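Local coordinates for major pilin protein fimA (PDB 2IMH), which is of unknown function, a DUF1028-family protein built from two antiparallel sheets flanked by helices, at residues L180-H185 and I190-Q195; G19-A22 and C27-G30. All coordinates share one frame; numbering follows the deposited sequence.

Contact 1: residues L180-H185 and I190-Q195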
loop_
_atom_site.group_PDB
_atom_site.type_symbol
_atom_site.label_atom_id
_atom_site.label_comp_id
_atom_site.label_asym_id
_atom_site.label_seq_id
_atom_site.Cartn_x
_atom_site.Cartn_y
_atom_site.Cartn_z
ATOM N N LEU A 180 -5.470 -7.571 -0.587
ATOM C CA LEU A 180 -6.834 -7.517 -0.054
ATOM C C LEU A 180 -7.492 -6.263 -0.578
ATOM O O LEU A 180 -7.023 -5.141 -0.300
ATOM C CB LEU A 180 -6.822 -7.489 1.478
ATOM C CG LEU A 180 -6.056 -8.654 2.123
ATOM C CD1 LEU A 180 -5.974 -8.499 3.643
ATOM C CD2 LEU A 180 -6.620 -10.007 1.707
ATOM N N ARG A 181 -8.569 -6.452 -1.335
ATOM C CA ARG A 181 -9.242 -5.331 -1.985
ATOM C C ARG A 181 -10.723 -5.290 -1.693
ATOM O O ARG A 181 -11.424 -6.299 -1.827
ATOM C CB ARG A 181 -8.991 -5.359 -3.494
ATOM C CG ARG A 181 -7.596 -4.818 -3.838
ATOM C CD ARG A 181 -7.238 -4.995 -5.278
ATOM N NE ARG A 181 -8.254 -4.499 -6.204
ATOM C CZ ARG A 181 -8.094 -4.541 -7.525
ATOM N NH1 ARG A 181 -6.959 -5.019 -8.029
ATOM N NH2 ARG A 181 -9.048 -4.107 -8.332
ATOM N N ILE A 182 -11.172 -4.122 -1.246
ATOM C CA ILE A 182 -12.587 -3.763 -1.248
ATOM C C ILE A 182 -12.738 -2.717 -2.340
ATOM O O ILE A 182 -12.362 -1.557 -2.154
ATOM C CB ILE A 182 -13.030 -3.173 0.122
ATOM C CG1 ILE A 182 -12.676 -4.124 1.290
ATOM C CG2 ILE A 182 -14.526 -2.837 0.109
ATOM C CD1 ILE A 182 -13.346 -5.494 1.231
ATOM N N ASP A 183 -13.236 -3.133 -3.504
ATOM C CA ASP A 183 -13.238 -2.234 -4.670
ATOM C C ASP A 183 -14.446 -1.300 -4.668
ATOM O O ASP A 183 -14.450 -0.266 -5.356
ATOM C CB ASP A 183 -13.199 -3.043 -5.971
ATOM C CG ASP A 183 -11.791 -3.514 -6.335
ATOM O OD1 ASP A 183 -10.809 -3.191 -5.613
ATOM O OD2 ASP A 183 -11.683 -4.242 -7.351
ATOM N N TYR A 184 -15.466 -1.674 -3.902
ATOM C CA TYR A 184 -16.620 -0.803 -3.649
ATOM C C TYR A 184 -17.341 -1.247 -2.381
ATOM O O TYR A 184 -17.622 -2.442 -2.187
ATOM C CB TYR A 184 -17.601 -0.807 -4.833
ATOM C CG TYR A 184 -18.917 -0.151 -4.470
ATOM C CD1 TYR A 184 -19.043 1.242 -4.455
ATOM C CD2 TYR A 184 -20.026 -0.926 -4.097
ATOM C CE1 TYR A 184 -20.245 1.849 -4.104
ATOM C CE2 TYR A 184 -21.239 -0.324 -3.736
ATOM C CZ TYR A 184 -21.333 1.061 -3.740
ATOM O OH TYR A 184 -22.526 1.676 -3.391
ATOM N N HIS A 185 -17.626 -0.288 -1.509
ATOM C CA HIS A 185 -18.540 -0.518 -0.388
ATOM C C HIS A 185 -19.277 0.793 -0.181
ATOM O O HIS A 185 -18.638 1.843 -0.204
ATOM C CB HIS A 185 -17.780 -0.916 0.888
ATOM C CG HIS A 185 -18.669 -1.388 2.000
ATOM N ND1 HIS A 185 -19.329 -0.523 2.850
ATOM C CD2 HIS A 185 -18.999 -2.640 2.404
ATOM C CE1 HIS A 185 -20.026 -1.225 3.730
ATOM N NE2 HIS A 185 -19.849 -2.513 3.476
ATOM N N ILE A 190 -13.226 0.642 4.736
ATOM C CA ILE A 190 -12.127 0.289 5.653
ATOM C C ILE A 190 -12.557 -0.840 6.607
ATOM O O ILE A 190 -11.799 -1.791 6.839
ATOM C CB ILE A 190 -11.556 1.496 6.434
ATOM C CG1 ILE A 190 -11.035 2.563 5.463
ATOM C CG2 ILE A 190 -10.464 1.007 7.378
ATOM C CD1 ILE A 190 -10.554 3.851 6.158
ATOM N N GLY A 191 -13.778 -0.736 7.132
ATOM C CA GLY A 191 -14.330 -1.777 8.016
ATOM C C GLY A 191 -14.402 -3.107 7.293
ATOM O O GLY A 191 -14.079 -4.181 7.861
ATOM N N ALA A 192 -14.823 -3.045 6.037
ATOM C CA ALA A 192 -14.958 -4.265 5.245
ATOM C C ALA A 192 -13.578 -4.877 4.978
ATOM O O ALA A 192 -13.428 -6.108 4.950
ATOM C CB ALA A 192 -15.701 -3.987 3.951
ATOM N N LEU A 193 -12.582 -4.009 4.770
ATOM C CA LEU A 193 -11.197 -4.454 4.634
ATOM C C LEU A 193 -10.712 -5.171 5.878
ATOM O O LEU A 193 -10.086 -6.213 5.764
ATOM C CB LEU A 193 -10.261 -3.279 4.329
ATOM C CG LEU A 193 -8.813 -3.645 3.971
ATOM C CD1 LEU A 193 -8.714 -4.572 2.767
ATOM C CD2 LEU A 193 -8.024 -2.337 3.719
ATOM N N GLU A 194 -10.981 -4.618 7.054
ATOM C CA GLU A 194 -10.553 -5.285 8.282
ATOM C C GLU A 194 -11.196 -6.677 8.404
ATOM O O GLU A 194 -10.530 -7.652 8.779
ATOM C CB GLU A 194 -10.860 -4.438 9.523
ATOM C CG GLU A 194 -10.212 -5.036 10.770
ATOM C CD GLU A 194 -10.513 -4.284 12.060
ATOM O OE1 GLU A 194 -10.008 -3.158 12.257
ATOM O OE2 GLU A 194 -11.224 -4.862 12.905
ATOM N N GLN A 195 -12.482 -6.776 8.078
ATOM C CA GLN A 195 -13.161 -8.075 8.136
ATOM C C GLN A 195 -12.470 -9.056 7.198
ATOM O O GLN A 195 -12.241 -10.224 7.552
ATOM C CB GLN A 195 -14.622 -7.943 7.729
ATOM C CG GLN A 195 -15.564 -7.493 8.837
ATOM C CD GLN A 195 -17.019 -7.704 8.443
ATOM O OE1 GLN A 195 -17.494 -7.120 7.461
ATOM N NE2 GLN A 195 -17.733 -8.548 9.199
#
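A192 offers its methyl group to two partners, one at the end of the strand and one in the loop after it. Its CB lies 3.9 Å from CD1 of I182, and H185 brings CD2 to 3.9 Å of the same CB, approaching obliquely. The imidazole is also held at ND1, which accepts hydrogen bonds from the backbone N of D187 and of N188. A small residue suits this position, because the helix comes close to the chain here.

At L193 the helix backbone itself is touched. CG1 of I182, anti to its own carbonyl carbon (chi1 -54°), reaches the N of L193 at 3.5 Å, while its CD1 lies 3.8 Å from the O of A192. With an alanine in place of I182, the CG1-CD1 arm would be missing and a gap would probably open between helix and strand at A192 and L193. The side chain of L193 leans back to the strand, where CD1 packs at 3.7 Å against CB of L180. Branched aliphatic residues fill this seam, which contains no hydrogen bonds.

The segment axes run roughly antiparallel, at 146° and 8.2 Å, an outermost strand followed by a helix that folds back over the face of its own sheet, as in layered alpha+beta folds.

Contact 2: residues G19-A22 and C27-G30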
loop_
_atom_site.group_PDB
_atom_site.type_symbol
_atom_site.label_atom_id
_atom_site.label_comp_id
_atom_site.label_asym_id
_atom_site.label_seq_id
_atom_site.Cartn_x
_atom_site.Cartn_y
_atom_site.Cartn_z
ATOM N N GLY A 19 1.651 -1.706 1.839
ATOM C CA GLY A 19 0.984 -0.418 1.680
ATOM C C GLY A 19 -0.506 -0.595 1.881
ATOM O O GLY A 19 -1.019 -1.728 1.864
ATOM N N ALA A 20 -1.193 0.522 2.067
ATOM C CA ALA A 20 -2.640 0.508 2.211
ATOM C C ALA A 20 -3.183 1.816 1.698
ATOM O O ALA A 20 -2.486 2.831 1.734
ATOM C CB ALA A 20 -3.025 0.295 3.637
ATOM N N ALA A 21 -4.425 1.809 1.224
ATOM C CA ALA A 21 -4.974 3.033 0.624
ATOM C C ALA A 21 -6.481 3.024 0.701
ATOM O O ALA A 21 -7.105 1.966 0.841
ATOM C CB ALA A 21 -4.545 3.138 -0.837
ATOM N N ALA A 22 -7.069 4.204 0.583
ATOM C CA ALA A 22 -8.518 4.319 0.508
ATOM C C ALA A 22 -8.832 5.561 -0.306
ATOM O O ALA A 22 -8.051 6.519 -0.296
ATOM C CB ALA A 22 -9.135 4.392 1.908
ATOM N N CYS A 27 -12.066 0.820 -6.656
ATOM C CA CYS A 27 -10.905 0.063 -7.093
ATOM C C CYS A 27 -9.560 0.689 -6.712
ATOM O O CYS A 27 -8.587 0.546 -7.453
ATOM C CB CYS A 27 -10.953 -0.148 -8.616
ATOM S SG CYS A 27 -12.429 -1.035 -9.212
ATOM N N VAL A 28 -9.487 1.365 -5.563
ATOM C CA VAL A 28 -8.194 1.922 -5.138
ATOM C C VAL A 28 -7.029 0.922 -5.207
ATOM O O VAL A 28 -5.928 1.270 -5.623
ATOM C CB VAL A 28 -8.247 2.571 -3.729
ATOM C CG1 VAL A 28 -8.610 1.530 -2.650
ATOM C CG2 VAL A 28 -6.921 3.286 -3.413
ATOM N N GLY A 29 -7.252 -0.325 -4.789
ATOM C CA GLY A 29 -6.150 -1.312 -4.832
ATOM C C GLY A 29 -5.599 -1.504 -6.244
ATOM O O GLY A 29 -4.391 -1.634 -6.432
ATOM N N GLY A 30 -6.491 -1.520 -7.228
ATOM C CA GLY A 30 -6.128 -1.697 -8.624
ATOM C C GLY A 30 -5.380 -0.509 -9.188
ATOM O O GLY A 30 -4.430 -0.669 -9.964
#
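The flat group of this contact is the peptide unit joining A21 to A22, and V28 covers one of its faces. CG2 of V28 sits almost straight above the C of A21, at 4.1 Å, and CG1 lies 3.8 Å from the O of A21. The CB of A22 projects from the other face, away from V28, where its methyl group meets L163. Within the sheet, A21 is hydrogen-bonded through its backbone to A167 and A22 to F5, so the strand is flanked by 165-172 and 4-11.

The closest meeting is between two methyl groups, CB of A21 and CG2 of V28, at 3.5 Å. CG2 is anti to the backbone N of V28, which sends it over the strand, while CG1 occupies the place between N and carbonyl carbon, chi1 62°. The two branches thus spread side by side across the peptide instead of stacking one behind the other. A beta-branched residue fits here because it is broad yet short, and alanine suits the strand because its single methyl already meets CG2 at close range.

V28 is the first residue of its helix, after C27 at the N-cap position. C27 has a left-handed backbone, phi 60° and psi 33°, which turns the chain into the helix. The backbone N of V28, at the open start of that helix, is satisfied by OG of S165. A weak hydrogen bond from N of G30 to O of C27 spans the start of the helix.

This is buried apolar packing close to the centre of the molecule: a strand leaves the six-stranded sheet, turns, and lays the start of the short helix 28-32 back on the face of that sheet, a compact beta-turn-alpha connection.

In the fold
From the N terminus, contact 2 comes first, closing the short loop between strand 16-23 and helix 28-32. Contact 1 closes another short loop much later, between strand 175-182 and helix 189-200, so the two follow in series and neither nests in nor crosses the other. Both belong to the six-stranded sheet, in which strand 165-172 separates their strands, and their helices lie on opposite faces of it. They also meet directly: N of C27 is probably hydrogen-bonded to O of D183 at 2.9 Å, and R181, held side-on by the carboxylate of D183, lays its side chain against G29 and G30, where glycines leave room for it.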